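PDB 3GRA: transcriptional regulator, AraC family from Pseudomonas putida, which probably acts as a sequence-specific DNA-binding transcription factor, of which this chain is the DJ-1/PfpI-like domain. Local coordinates for residues D9-E14 against L44-D49. Numbering follows the deposited sequence.
Sequences DFILLE and LSLDGD. With EDO (1,2-ethanediol), chain C.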
loop_
_atom_site.group_PDB
_atom_site.type_symbol
_atom_site.label_atom_id
_atom_site.label_comp_id
_atom_site.label_asym_id
_atom_site.label_seq_id
_atom_site.Cartn_x
_atom_site.Cartn_y
_atom_site.Cartn_z
ATOM N N ASP A 9 12.119 6.389 -7.847
ATOM C CA ASP A 9 10.743 6.684 -8.244
ATOM C C ASP A 9 9.992 5.399 -8.605
ATOM O O ASP A 9 10.571 4.446 -9.125
ATOM C CB ASP A 9 10.713 7.644 -9.430
ATOM C CG ASP A 9 10.821 9.102 -9.013
ATOM O OD1 ASP A 9 10.883 9.379 -7.791
ATOM O OD2 ASP A 9 10.834 9.968 -9.915
ATOM N N PHE A 10 8.689 5.403 -8.346
ATOM C CA PHE A 10 7.849 4.249 -8.598
ATOM C C PHE A 10 6.759 4.540 -9.614
ATOM O O PHE A 10 5.897 5.385 -9.379
ATOM C CB PHE A 10 7.182 3.803 -7.292
ATOM C CG PHE A 10 8.149 3.405 -6.209
ATOM C CD1 PHE A 10 8.520 2.078 -6.045
ATOM C CD2 PHE A 10 8.660 4.361 -5.326
ATOM C CE1 PHE A 10 9.385 1.698 -5.013
ATOM C CE2 PHE A 10 9.526 3.998 -4.292
ATOM C CZ PHE A 10 9.887 2.664 -4.135
ATOM N N ILE A 11 6.783 3.841 -10.743
ATOM C CA ILE A 11 5.742 4.033 -11.742
ATOM C C ILE A 11 4.565 3.150 -11.341
ATOM O O ILE A 11 4.663 1.920 -11.360
ATOM C CB ILE A 11 6.221 3.641 -13.161
ATOM C CG1 ILE A 11 7.370 4.556 -13.596
ATOM C CG2 ILE A 11 5.072 3.802 -14.156
ATOM C CD1 ILE A 11 8.011 4.144 -14.879
ATOM N N LEU A 12 3.456 3.776 -10.959
ATOM C CA LEU A 12 2.276 3.022 -10.538
ATOM C C LEU A 12 1.363 2.785 -11.725
ATOM O O LEU A 12 0.832 3.735 -12.298
ATOM C CB LEU A 12 1.508 3.782 -9.450
ATOM C CG LEU A 12 2.283 4.294 -8.223
ATOM C CD1 LEU A 12 1.298 4.976 -7.282
ATOM C CD2 LEU A 12 2.990 3.130 -7.493
ATOM N N LEU A 13 1.214 1.523 -12.106
ATOM C CA LEU A 13 0.358 1.139 -13.216
ATOM C C LEU A 13 -1.041 0.863 -12.670
ATOM O O LEU A 13 -1.216 0.627 -11.466
ATOM C CB LEU A 13 0.904 -0.121 -13.899
ATOM C CG LEU A 13 2.337 -0.079 -14.452
ATOM C CD1 LEU A 13 2.654 -1.391 -15.155
ATOM C CD2 LEU A 13 2.477 1.086 -15.413
ATOM N N GLU A 14 -2.039 0.892 -13.547
ATOM C CA GLU A 14 -3.400 0.659 -13.099
ATOM C C GLU A 14 -3.499 -0.709 -12.424
ATOM O O GLU A 14 -2.947 -1.693 -12.916
ATOM C CB GLU A 14 -4.380 0.744 -14.267
ATOM C CG GLU A 14 -5.740 1.311 -13.860
ATOM C CD GLU A 14 -6.860 0.900 -14.799
ATOM O OE1 GLU A 14 -7.029 -0.318 -15.008
ATOM O OE2 GLU A 14 -7.578 1.785 -15.320
ATOM N N LEU A 44 4.843 7.930 -9.426
ATOM C CA LEU A 44 4.682 8.447 -10.777
ATOM C C LEU A 44 3.573 7.744 -11.574
ATOM O O LEU A 44 3.314 6.557 -11.396
ATOM C CB LEU A 44 6.004 8.322 -11.554
ATOM C CG LEU A 44 7.292 9.025 -11.093
ATOM C CD1 LEU A 44 8.393 8.677 -12.102
ATOM C CD2 LEU A 44 7.116 10.536 -11.011
ATOM N N SER A 45 2.925 8.500 -12.455
ATOM C CA SER A 45 1.855 7.983 -13.306
ATOM C C SER A 45 2.181 8.287 -14.753
ATOM O O SER A 45 2.654 9.375 -15.071
ATOM C CB SER A 45 0.520 8.642 -12.969
ATOM O OG SER A 45 -0.416 8.431 -14.024
ATOM N N LEU A 46 1.927 7.321 -15.626
ATOM C CA LEU A 46 2.183 7.501 -17.045
ATOM C C LEU A 46 1.185 8.490 -17.631
ATOM O O LEU A 46 1.550 9.330 -18.449
ATOM C CB LEU A 46 2.104 6.154 -17.765
ATOM C CG LEU A 46 3.187 5.170 -17.301
ATOM C CD1 LEU A 46 3.126 3.895 -18.104
ATOM C CD2 LEU A 46 4.562 5.826 -17.458
ATOM N N ASP A 47 -0.074 8.397 -17.221
ATOM C CA ASP A 47 -1.074 9.344 -17.698
ATOM C C ASP A 47 -2.023 9.746 -16.577
ATOM O O ASP A 47 -2.898 8.979 -16.182
ATOM C CB ASP A 47 -1.864 8.782 -18.895
ATOM C CG ASP A 47 -2.802 7.654 -18.511
ATOM O OD1 ASP A 47 -2.376 6.474 -18.548
ATOM O OD2 ASP A 47 -3.972 7.952 -18.165
ATOM N N GLY A 48 -1.833 10.955 -16.061
ATOM C CA GLY A 48 -2.684 11.445 -14.993
ATOM C C GLY A 48 -1.960 11.763 -13.694
ATOM O O GLY A 48 -0.744 11.554 -13.557
ATOM N N ASP A 49 -2.726 12.262 -12.730
ATOM C CA ASP A 49 -2.194 12.625 -11.429
ATOM C C ASP A 49 -2.824 11.714 -10.387
ATOM O O ASP A 49 -2.744 11.972 -9.184
ATOM C CB ASP A 49 -2.524 14.090 -11.124
ATOM C CG ASP A 49 -3.996 14.307 -10.803
ATOM O OD1 ASP A 49 -4.850 13.542 -11.302
ATOM O OD2 ASP A 49 -4.300 15.254 -10.049
HETATM C C1 EDO C . -0.266 3.999 -15.484
HETATM O O1 EDO C . 0.697 4.734 -14.737
HETATM C C2 EDO C . -1.694 4.538 -15.201
HETATM O O2 EDO C . -1.652 5.644 -14.266
#
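Leu44 is gripped through its backbone between Phe10 and Leu12, its N–H going to Phe10 O (N to O 2.8 Å) and its carbonyl taking the N–H of Leu12, which puts Ile11 beside it in parallel register. This is the pairing of strands 6-12 and 39-45 in a beta-alpha-beta unit whose connection carries helix 18-34, part of the mainly parallel sheet of the DJ-1/PfpI-like domain. Leu44 O also receives a CA–H contact from Ile11 (CA to O 3.5 Å).

The side chain of Leu44 leans back towards Asp9 and meets it at a slant. With CG anti to the carbonyl carbon (chi1 -60°), its CD1 methyl lies against CB and the carboxylate of Asp9, 3.5 Å from OD2, while OD1 of that aspartate forms a salt bridge with Arg7. Shortened to an alanine, this residue would lose CG and both methyls, and would probably open a gap beside CB and OD2 of Asp9, leaving the salt bridge to Arg7 to hold the carboxylate with less support.

Past the paired residues, Leu46 reaches back across the strand end. Its CD2 meets Ile11 CG2 at 3.9 Å, the two side chains crossing at about a right angle, and its CD1 touches Leu13 CD2; Tyr87 and Thr83 also pack on Leu13. Here the strands separate, and a 1,2-ethanediol, probably from the crystallisation liquor, bridges them where direct backbone pairing has ended. Its O2 is hydrogen-bonded to Ser45 OG, whereas its O1 donates to Leu12 O at 2.6 Å and accepts an almost straight bond (176°) from Leu46 N.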